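PDB 2VVE: spike protein P1, which binds the host receptor with its C-terminal part, projecting as a spike from the fivefold vertices of the marine bacteriophage PM2. Local coordinates for residues Phe115-Phe129 and Val193-Pro206. Residues are numbered along the deposited sequence; the frame is centred on the assembly and turned at random.
Sequences FFDIDVPPELDGVPF and VMVTLSAGVHRVFP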
ATOM      1  N   PHE A 115     -26.774  -6.767  11.663  1.00 13.08           N
ATOM      2  CA  PHE A 115     -26.852  -6.519  10.229  1.00 12.94           C
ATOM      3  C   PHE A 115     -25.781  -7.305   9.480  1.00 13.85           C
ATOM      4  O   PHE A 115     -24.865  -7.906  10.075  1.00 14.39           O
ATOM      5  CB  PHE A 115     -26.693  -5.011   9.943  1.00 15.50           C
ATOM      6  CG  PHE A 115     -25.371  -4.439  10.398  1.00 16.43           C
ATOM      7  CD1 PHE A 115     -24.210  -4.618   9.639  1.00 14.97           C
ATOM      8  CD2 PHE A 115     -25.288  -3.735  11.603  1.00 11.85           C
ATOM      9  CE1 PHE A 115     -22.992  -4.090  10.070  1.00 17.83           C
ATOM     10  CE2 PHE A 115     -24.076  -3.207  12.042  1.00 14.28           C
ATOM     11  CZ  PHE A 115     -22.925  -3.387  11.276  1.00 18.17           C
ATOM     12  N   PHE A 116     -25.895  -7.306   8.158  1.00 14.54           N
ATOM     13  CA  PHE A 116     -24.809  -7.777   7.311  1.00 17.90           C
ATOM     14  C   PHE A 116     -24.779  -6.867   6.093  1.00 16.40           C
ATOM     15  O   PHE A 116     -25.765  -6.191   5.799  1.00 11.06           O
ATOM     16  CB  PHE A 116     -24.990  -9.256   6.937  1.00 12.44           C
ATOM     17  CG  PHE A 116     -26.188  -9.524   6.064  1.00 13.91           C
ATOM     18  CD1 PHE A 116     -26.055  -9.515   4.675  1.00 16.54           C
ATOM     19  CD2 PHE A 116     -27.441  -9.760   6.621  1.00 25.93           C
ATOM     20  CE1 PHE A 116     -27.142  -9.759   3.849  1.00 11.45           C
ATOM     21  CE2 PHE A 116     -28.549  -9.994   5.802  1.00 15.16           C
ATOM     22  CZ  PHE A 116     -28.394  -9.988   4.412  1.00 15.31           C
ATOM     23  N   ASP A 117     -23.656  -6.854   5.390  1.00 15.74           N
ATOM     24  CA  ASP A 117     -23.500  -6.006   4.215  1.00 14.37           C
ATOM     25  C   ASP A 117     -23.498  -6.855   2.938  1.00 16.13           C
ATOM     26  O   ASP A 117     -22.972  -7.976   2.927  1.00 20.86           O
ATOM     27  CB  ASP A 117     -22.195  -5.194   4.295  1.00 20.32           C
ATOM     28  CG  ASP A 117     -22.224  -4.111   5.378  1.00 23.13           C
ATOM     29  OD1 ASP A 117     -23.318  -3.642   5.750  1.00 19.99           O
ATOM     30  OD2 ASP A 117     -21.137  -3.719   5.859  1.00 22.87           O
ATOM     31  N   ILE A 118     -24.098  -6.316   1.878  1.00 16.03           N
ATOM     32  CA  ILE A 118     -23.975  -6.903   0.537  1.00 21.64           C
ATOM     33  C   ILE A 118     -23.159  -5.939  -0.315  1.00 22.00           C
ATOM     34  O   ILE A 118     -23.552  -4.789  -0.504  1.00 21.46           O
ATOM     35  CB  ILE A 118     -25.344  -7.155  -0.150  1.00 21.91           C
ATOM     36  CG1 ILE A 118     -26.259  -8.007   0.734  1.00 26.40           C
ATOM     37  CG2 ILE A 118     -25.149  -7.788  -1.549  1.00 22.61           C
ATOM     38  CD1 ILE A 118     -27.696  -8.119   0.205  1.00 26.95           C
ATOM     39  N   ASP A 119     -22.031  -6.417  -0.828  1.00 22.63           N
ATOM     40  CA  ASP A 119     -21.225  -5.614  -1.742  1.00 19.37           C
ATOM     41  C   ASP A 119     -21.667  -5.917  -3.167  1.00 23.19           C
ATOM     42  O   ASP A 119     -21.329  -6.972  -3.724  1.00 23.77           O
ATOM     43  CB  ASP A 119     -19.734  -5.903  -1.536  1.00 30.82           C
ATOM     44  CG  ASP A 119     -18.831  -4.943  -2.296  1.00 39.49           C
ATOM     45  OD1 ASP A 119     -19.329  -3.952  -2.873  1.00 35.68           O
ATOM     46  OD2 ASP A 119     -17.608  -5.188  -2.307  1.00 48.67           O
ATOM     47  N   VAL A 120     -22.430  -4.988  -3.746  1.00 21.11           N
ATOM     48  CA  VAL A 120     -22.965  -5.149  -5.102  1.00 18.42           C
ATOM     49  C   VAL A 120     -21.900  -4.756  -6.135  1.00 25.27           C
ATOM     50  O   VAL A 120     -21.531  -3.581  -6.236  1.00 24.26           O
ATOM     51  CB  VAL A 120     -24.277  -4.343  -5.294  1.00 22.17           C
ATOM     52  CG1 VAL A 120     -24.821  -4.498  -6.707  1.00 24.37           C
ATOM     53  CG2 VAL A 120     -25.326  -4.803  -4.299  1.00 17.90           C
ATOM     54  N   PRO A 121     -21.402  -5.738  -6.912  1.00 24.94           N
ATOM     55  CA  PRO A 121     -20.346  -5.432  -7.880  1.00 27.83           C
ATOM     56  C   PRO A 121     -20.888  -4.594  -9.032  1.00 29.00           C
ATOM     57  O   PRO A 121     -22.106  -4.591  -9.256  1.00 24.39           O
ATOM     58  CB  PRO A 121     -19.926  -6.817  -8.386  1.00 24.43           C
ATOM     59  CG  PRO A 121     -21.126  -7.661  -8.203  1.00 27.51           C
ATOM     60  CD  PRO A 121     -21.799  -7.161  -6.964  1.00 23.23           C
ATOM     61  N   PRO A 122     -19.997  -3.887  -9.763  1.00 36.30           N
ATOM     62  CA  PRO A 122     -20.451  -3.137 -10.930  1.00 36.19           C
ATOM     63  C   PRO A 122     -21.271  -4.016 -11.861  1.00 34.58           C
ATOM     64  O   PRO A 122     -22.259  -3.568 -12.423  1.00 28.19           O
ATOM     65  CB  PRO A 122     -19.146  -2.717 -11.611  1.00 37.52           C
ATOM     66  CG  PRO A 122     -18.154  -2.653 -10.508  1.00 37.95           C
ATOM     67  CD  PRO A 122     -18.544  -3.736  -9.544  1.00 37.40           C
ATOM     68  N   GLU A 123     -20.866  -5.277 -11.985  1.00 35.72           N
ATOM     69  CA  GLU A 123     -21.540  -6.241 -12.842  1.00 37.90           C
ATOM     70  C   GLU A 123     -23.024  -6.487 -12.458  1.00 35.94           C
ATOM     71  O   GLU A 123     -23.799  -6.999 -13.268  1.00 33.06           O
ATOM     72  CB  GLU A 123     -20.720  -7.544 -12.888  1.00 28.46           C
ATOM     73  CG  GLU A 123     -19.343  -7.441 -13.627  1.00 39.78           C
ATOM     74  CD  GLU A 123     -18.195  -6.776 -12.816  1.00 43.90           C
ATOM     75  OE1 GLU A 123     -18.163  -6.886 -11.562  1.00 29.88           O
ATOM     76  OE2 GLU A 123     -17.296  -6.161 -13.453  1.00 32.80           O
ATOM     77  N   LEU A 124     -23.415  -6.099 -11.239  1.00 29.40           N
ATOM     78  CA  LEU A 124     -24.800  -6.267 -10.733  1.00 27.04           C
ATOM     79  C   LEU A 124     -25.515  -4.929 -10.461  1.00 31.92           C
ATOM     80  O   LEU A 124     -26.619  -4.895  -9.895  1.00 28.68           O
ATOM     81  CB  LEU A 124     -24.791  -7.134  -9.465  1.00 26.28           C
ATOM     82  CG  LEU A 124     -26.085  -7.563  -8.745  1.00 38.49           C
ATOM     83  CD1 LEU A 124     -26.803  -8.688  -9.485  1.00 48.95           C
ATOM     84  CD2 LEU A 124     -25.816  -7.973  -7.300  1.00 58.78           C
ATOM     85  N   ASP A 125     -24.872  -3.833 -10.857  1.00 31.11           N
ATOM     86  CA  ASP A 125     -25.426  -2.492 -10.670  1.00 30.27           C
ATOM     87  C   ASP A 125     -26.809  -2.365 -11.308  1.00 28.45           C
ATOM     88  O   ASP A 125     -26.948  -2.429 -12.534  1.00 32.31           O
ATOM     89  CB  ASP A 125     -24.469  -1.444 -11.245  1.00 35.22           C
ATOM     90  CG  ASP A 125     -24.959  -0.022 -11.035  1.00 42.13           C
ATOM     91  OD1 ASP A 125     -25.963   0.175 -10.310  1.00 28.91           O
ATOM     92  OD2 ASP A 125     -24.331   0.895 -11.605  1.00 44.73           O
ATOM     93  N   GLY A 126     -27.821  -2.190 -10.461  1.00 27.15           N
ATOM     94  CA  GLY A 126     -29.216  -2.038 -10.884  1.00 27.16           C
ATOM     95  C   GLY A 126     -29.837  -3.289 -11.490  1.00 34.34           C
ATOM     96  O   GLY A 126     -30.804  -3.200 -12.248  1.00 33.91           O
ATOM     97  N   VAL A 127     -29.274  -4.450 -11.168  1.00 28.52           N
ATOM     98  CA  VAL A 127     -29.796  -5.735 -11.650  1.00 32.65           C
ATOM     99  C   VAL A 127     -30.557  -6.434 -10.514  1.00 26.88           C
ATOM    100  O   VAL A 127     -29.979  -6.691  -9.456  1.00 27.65           O
ATOM    101  CB  VAL A 127     -28.665  -6.660 -12.177  1.00 32.35           C
ATOM    102  CG1 VAL A 127     -29.224  -8.026 -12.571  1.00 30.79           C
ATOM    103  CG2 VAL A 127     -27.926  -6.026 -13.362  1.00 41.27           C
ATOM    104  N   PRO A 128     -31.857  -6.733 -10.719  1.00 28.42           N
ATOM    105  CA  PRO A 128     -32.631  -7.377  -9.648  1.00 28.53           C
ATOM    106  C   PRO A 128     -32.115  -8.775  -9.308  1.00 23.11           C
ATOM    107  O   PRO A 128     -31.701  -9.530 -10.204  1.00 24.54           O
ATOM    108  CB  PRO A 128     -34.051  -7.460 -10.220  1.00 28.99           C
ATOM    109  CG  PRO A 128     -34.072  -6.474 -11.386  1.00 25.18           C
ATOM    110  CD  PRO A 128     -32.675  -6.480 -11.922  1.00 35.26           C
ATOM    111  N   PHE A 129     -32.150  -9.114  -8.023  1.00 23.55           N
ATOM    112  CA  PHE A 129     -31.694 -10.419  -7.561  1.00 23.67           C
ATOM    113  C   PHE A 129     -32.537 -10.919  -6.397  1.00 18.50           C
ATOM    114  O   PHE A 129     -33.154 -10.127  -5.681  1.00 22.86           O
ATOM    115  CB  PHE A 129     -30.212 -10.372  -7.170  1.00 22.16           C
ATOM    116  CG  PHE A 129     -29.921  -9.502  -5.976  1.00 21.56           C
ATOM    117  CD1 PHE A 129     -29.937 -10.038  -4.691  1.00 21.67           C
ATOM    118  CD2 PHE A 129     -29.622  -8.147  -6.140  1.00 28.90           C
ATOM    119  CE1 PHE A 129     -29.666  -9.240  -3.575  1.00 20.10           C
ATOM    120  CE2 PHE A 129     -29.352  -7.335  -5.036  1.00 30.02           C
ATOM    121  CZ  PHE A 129     -29.373  -7.883  -3.749  1.00 35.73           C
ATOM    122  N   VAL A 193     -37.572 -12.112  -1.485  1.00 16.46           N
ATOM    123  CA  VAL A 193     -37.804 -10.832  -2.147  1.00 17.94           C
ATOM    124  C   VAL A 193     -36.822 -10.627  -3.291  1.00 21.71           C
ATOM    125  O   VAL A 193     -35.679 -11.100  -3.247  1.00 26.99           O
ATOM    126  CB  VAL A 193     -37.732  -9.627  -1.145  1.00 19.82           C
ATOM    127  CG1 VAL A 193     -38.821  -9.752  -0.073  1.00 17.77           C
ATOM    128  CG2 VAL A 193     -36.343  -9.515  -0.512  1.00 19.40           C
ATOM    129  N   MET A 194     -37.273  -9.913  -4.309  1.00 21.65           N
ATOM    130  CA  MET A 194     -36.378  -9.381  -5.311  1.00 15.03           C
ATOM    131  C   MET A 194     -35.924  -8.010  -4.817  1.00 17.21           C
ATOM    132  O   MET A 194     -36.729  -7.201  -4.361  1.00 24.62           O
ATOM    133  CB  MET A 194     -37.083  -9.238  -6.665  1.00 21.60           C
ATOM    134  CG  MET A 194     -37.524 -10.552  -7.299  1.00 20.57           C
ATOM    135  SD  MET A 194     -36.166 -11.712  -7.560  1.00 28.09           S
ATOM    136  CE  MET A 194     -35.159 -10.799  -8.720  1.00 24.60           C
ATOM    137  N   VAL A 195     -34.629  -7.755  -4.920  1.00 16.20           N
ATOM    138  CA  VAL A 195     -34.063  -6.475  -4.541  1.00 17.86           C
ATOM    139  C   VAL A 195     -33.223  -5.949  -5.693  1.00 22.42           C
ATOM    140  O   VAL A 195     -32.534  -6.719  -6.372  1.00 21.28           O
ATOM    141  CB  VAL A 195     -33.205  -6.610  -3.251  1.00 16.51           C
ATOM    142  CG1 VAL A 195     -32.642  -5.281  -2.837  1.00 29.96           C
ATOM    143  CG2 VAL A 195     -34.041  -7.169  -2.122  1.00 19.25           C
ATOM    144  N   THR A 196     -33.296  -4.640  -5.921  1.00 22.72           N
ATOM    145  CA  THR A 196     -32.528  -4.007  -6.978  1.00 25.23           C
ATOM    146  C   THR A 196     -31.668  -2.909  -6.375  1.00 26.68           C
ATOM    147  O   THR A 196     -32.193  -1.935  -5.835  1.00 26.55           O
ATOM    148  CB  THR A 196     -33.446  -3.426  -8.090  1.00 28.36           C
ATOM    149  OG1 THR A 196     -34.232  -4.477  -8.661  1.00 32.53           O
ATOM    150  CG2 THR A 196     -32.625  -2.775  -9.176  1.00 25.01           C
ATOM    151  N   LEU A 197     -30.352  -3.068  -6.483  1.00 22.69           N
ATOM    152  CA  LEU A 197     -29.413  -2.169  -5.805  1.00 23.89           C
ATOM    153  C   LEU A 197     -28.347  -1.578  -6.718  1.00 22.09           C
ATOM    154  O   LEU A 197     -27.863  -2.232  -7.631  1.00 24.74           O
ATOM    155  CB  LEU A 197     -28.721  -2.898  -4.651  1.00 19.44           C
ATOM    156  CG  LEU A 197     -29.592  -3.516  -3.547  1.00 27.64           C
ATOM    157  CD1 LEU A 197     -28.741  -4.335  -2.583  1.00 21.44           C
ATOM    158  CD2 LEU A 197     -30.430  -2.472  -2.795  1.00 25.56           C
ATOM    159  N   SER A 198     -27.976  -0.331  -6.430  1.00 26.11           N
ATOM    160  CA  SER A 198     -26.836   0.312  -7.072  1.00 26.58           C
ATOM    161  C   SER A 198     -25.539  -0.359  -6.641  1.00 26.20           C
ATOM    162  O   SER A 198     -25.468  -0.957  -5.559  1.00 29.67           O
ATOM    163  CB  SER A 198     -26.801   1.792  -6.692  1.00 34.21           C
ATOM    164  OG  SER A 198     -26.862   1.936  -5.290  1.00 30.90           O
ATOM    165  N   ALA A 199     -24.519  -0.259  -7.491  1.00 26.76           N
ATOM    166  CA  ALA A 199     -23.200  -0.802  -7.184  1.00 26.11           C
ATOM    167  C   ALA A 199     -22.698  -0.214  -5.876  1.00 31.64           C
ATOM    168  O   ALA A 199     -22.979   0.947  -5.551  1.00 31.94           O
ATOM    169  CB  ALA A 199     -22.218  -0.511  -8.311  1.00 30.25           C
ATOM    170  N   GLY A 200     -21.970  -1.026  -5.121  1.00 22.94           N
ATOM    171  CA  GLY A 200     -21.459  -0.600  -3.828  1.00 22.40           C
ATOM    172  C   GLY A 200     -22.023  -1.401  -2.676  1.00 27.15           C
ATOM    173  O   GLY A 200     -22.784  -2.355  -2.870  1.00 21.67           O
ATOM    174  N   VAL A 201     -21.654  -0.992  -1.470  1.00 25.35           N
ATOM    175  CA  VAL A 201     -22.028  -1.710  -0.270  1.00 20.62           C
ATOM    176  C   VAL A 201     -23.399  -1.233   0.198  1.00 22.19           C
ATOM    177  O   VAL A 201     -23.667  -0.031   0.242  1.00 25.08           O
ATOM    178  CB  VAL A 201     -20.956  -1.529   0.835  1.00 20.92           C
ATOM    179  CG1 VAL A 201     -21.384  -2.170   2.136  1.00 20.12           C
ATOM    180  CG2 VAL A 201     -19.615  -2.092   0.371  1.00 26.03           C
ATOM    181  N   HIS A 202     -24.269  -2.187   0.520  1.00 15.82           N
ATOM    182  CA  HIS A 202     -25.563  -1.900   1.115  1.00 12.72           C
ATOM    183  C   HIS A 202     -25.668  -2.716   2.400  1.00 19.26           C
ATOM    184  O   HIS A 202     -25.277  -3.884   2.448  1.00 20.50           O
ATOM    185  CB  HIS A 202     -26.722  -2.262   0.176  1.00 17.43           C
ATOM    186  CG  HIS A 202     -26.756  -1.441  -1.078  1.00 18.27           C
ATOM    187  ND1 HIS A 202     -27.552  -0.327  -1.211  1.00 22.04           N
ATOM    188  CD2 HIS A 202     -26.059  -1.549  -2.237  1.00 16.22           C
ATOM    189  CE1 HIS A 202     -27.367   0.208  -2.404  1.00 20.90           C
ATOM    190  NE2 HIS A 202     -26.461  -0.512  -3.046  1.00 17.57           N
ATOM    191  N   ARG A 203     -26.179  -2.077   3.437  1.00 14.31           N
ATOM    192  CA  ARG A 203     -26.320  -2.717   4.749  1.00 10.99           C
ATOM    193  C   ARG A 203     -27.750  -3.221   4.921  1.00 14.55           C
ATOM    194  O   ARG A 203     -28.715  -2.513   4.589  1.00 14.11           O
ATOM    195  CB  ARG A 203     -25.951  -1.746   5.869  1.00 11.78           C
ATOM    196  CG  ARG A 203     -25.946  -2.342   7.273  1.00 13.56           C
ATOM    197  CD  ARG A 203     -24.972  -1.575   8.164  1.00 10.34           C
ATOM    198  NE  ARG A 203     -23.582  -1.829   7.747  1.00 16.16           N
ATOM    199  CZ  ARG A 203     -22.511  -1.236   8.266  1.00 18.66           C
ATOM    200  NH1 ARG A 203     -22.653  -0.333   9.222  1.00 17.40           N
ATOM    201  NH2 ARG A 203     -21.292  -1.550   7.824  1.00 18.69           N
ATOM    202  N   VAL A 204     -27.861  -4.446   5.440  1.00 12.18           N
ATOM    203  CA  VAL A 204     -29.144  -5.154   5.570  1.00 10.16           C
ATOM    204  C   VAL A 204     -29.426  -5.542   7.022  1.00 12.03           C
ATOM    205  O   VAL A 204     -28.609  -6.217   7.653  1.00 12.27           O
ATOM    206  CB  VAL A 204     -29.174  -6.447   4.692  1.00 13.74           C
ATOM    207  CG1 VAL A 204     -30.552  -7.118   4.765  1.00 13.33           C
ATOM    208  CG2 VAL A 204     -28.777  -6.147   3.246  1.00 11.72           C
ATOM    209  N   PHE A 205     -30.585  -5.119   7.535  1.00 12.65           N
ATOM    210  CA  PHE A 205     -31.049  -5.471   8.887  1.00 12.48           C
ATOM    211  C   PHE A 205     -32.250  -6.437   8.801  1.00 10.59           C
ATOM    212  O   PHE A 205     -33.365  -6.028   8.429  1.00 11.07           O
ATOM    213  CB  PHE A 205     -31.484  -4.222   9.677  1.00 13.43           C
ATOM    214  CG  PHE A 205     -30.412  -3.180   9.857  1.00 10.20           C
ATOM    215  CD1 PHE A 205     -29.707  -3.102  11.058  1.00 12.08           C
ATOM    216  CD2 PHE A 205     -30.140  -2.247   8.855  1.00 13.47           C
ATOM    217  CE1 PHE A 205     -28.726  -2.126  11.247  1.00  9.62           C
ATOM    218  CE2 PHE A 205     -29.155  -1.266   9.039  1.00 11.51           C
ATOM    219  CZ  PHE A 205     -28.446  -1.214  10.230  1.00 18.69           C
ATOM    220  N   PRO A 206     -32.035  -7.724   9.115  1.00 10.16           N
ATOM    221  CA  PRO A 206     -33.174  -8.640   9.228  1.00 12.79           C
ATOM    222  C   PRO A 206     -33.960  -8.354  10.512  1.00 12.14           C
ATOM    223  O   PRO A 206     -33.405  -8.423  11.619  1.00 13.88           O
ATOM    224  CB  PRO A 206     -32.511 -10.033   9.264  1.00 16.20           C
ATOM    225  CG  PRO A 206     -31.086  -9.816   8.814  1.00 15.13           C
ATOM    226  CD  PRO A 206     -30.753  -8.430   9.306  1.00 13.21           C
TER
HETATM  227  O   HOH W   1     -28.924  -5.104  -7.521  1.00 22.78           O
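F116-V120 runs antiparallel to G200-P206, the segment axes 156° apart, and F116/V204, I118/H202 and V120/G200 are hydrogen-bonded pairs. Past V120 one chain crosses to the opposite sheet, and the other arrives from it ahead of G200; there F129 and V195 exchange backbone bonds. Between these ladders G126 N reaches L197 O at 2.8 Å, and a water joins V127 O to L197 N. G126 is the third residue of the type II turn L124-V127, where a positive phi suits glycine; the backbone shape at G200 likewise calls for it.

D117 and R203 form a non-hydrogen-bonded pair. The carboxylate meets the guanidinium side-on, almost coplanar, through two straight bonds, R203 NE to D117 OD1 at 2.7 Å and R203 NH2 to D117 OD2 at 2.9 Å, each oxygen using its syn lone pair. With chi1 at 61° the F115 ring swings over R203, flat on the guanidinium (planes 16° apart) with R203 CD over the same face, and turns an edge to the face of F205. E109 takes R203 NH1, so ring and two acids fix the arginine's rotation.

On the other surface, the branched V204 sets CB over the F116 ring, 3.8 Å from its centroid, while its CG2 meets I118 CD1. L197 CD1 touches both V120 CG2 and the F129 ring edge, joining the two sheets through apolar carbon. H202 turns back to its own loop, NE2 giving a bond to S198 O at 2.7 Å. Strands crossing between two packed antiparallel sheets around an apolar interior are characteristic of the viral jelly-roll beta sandwich, consistent with this family.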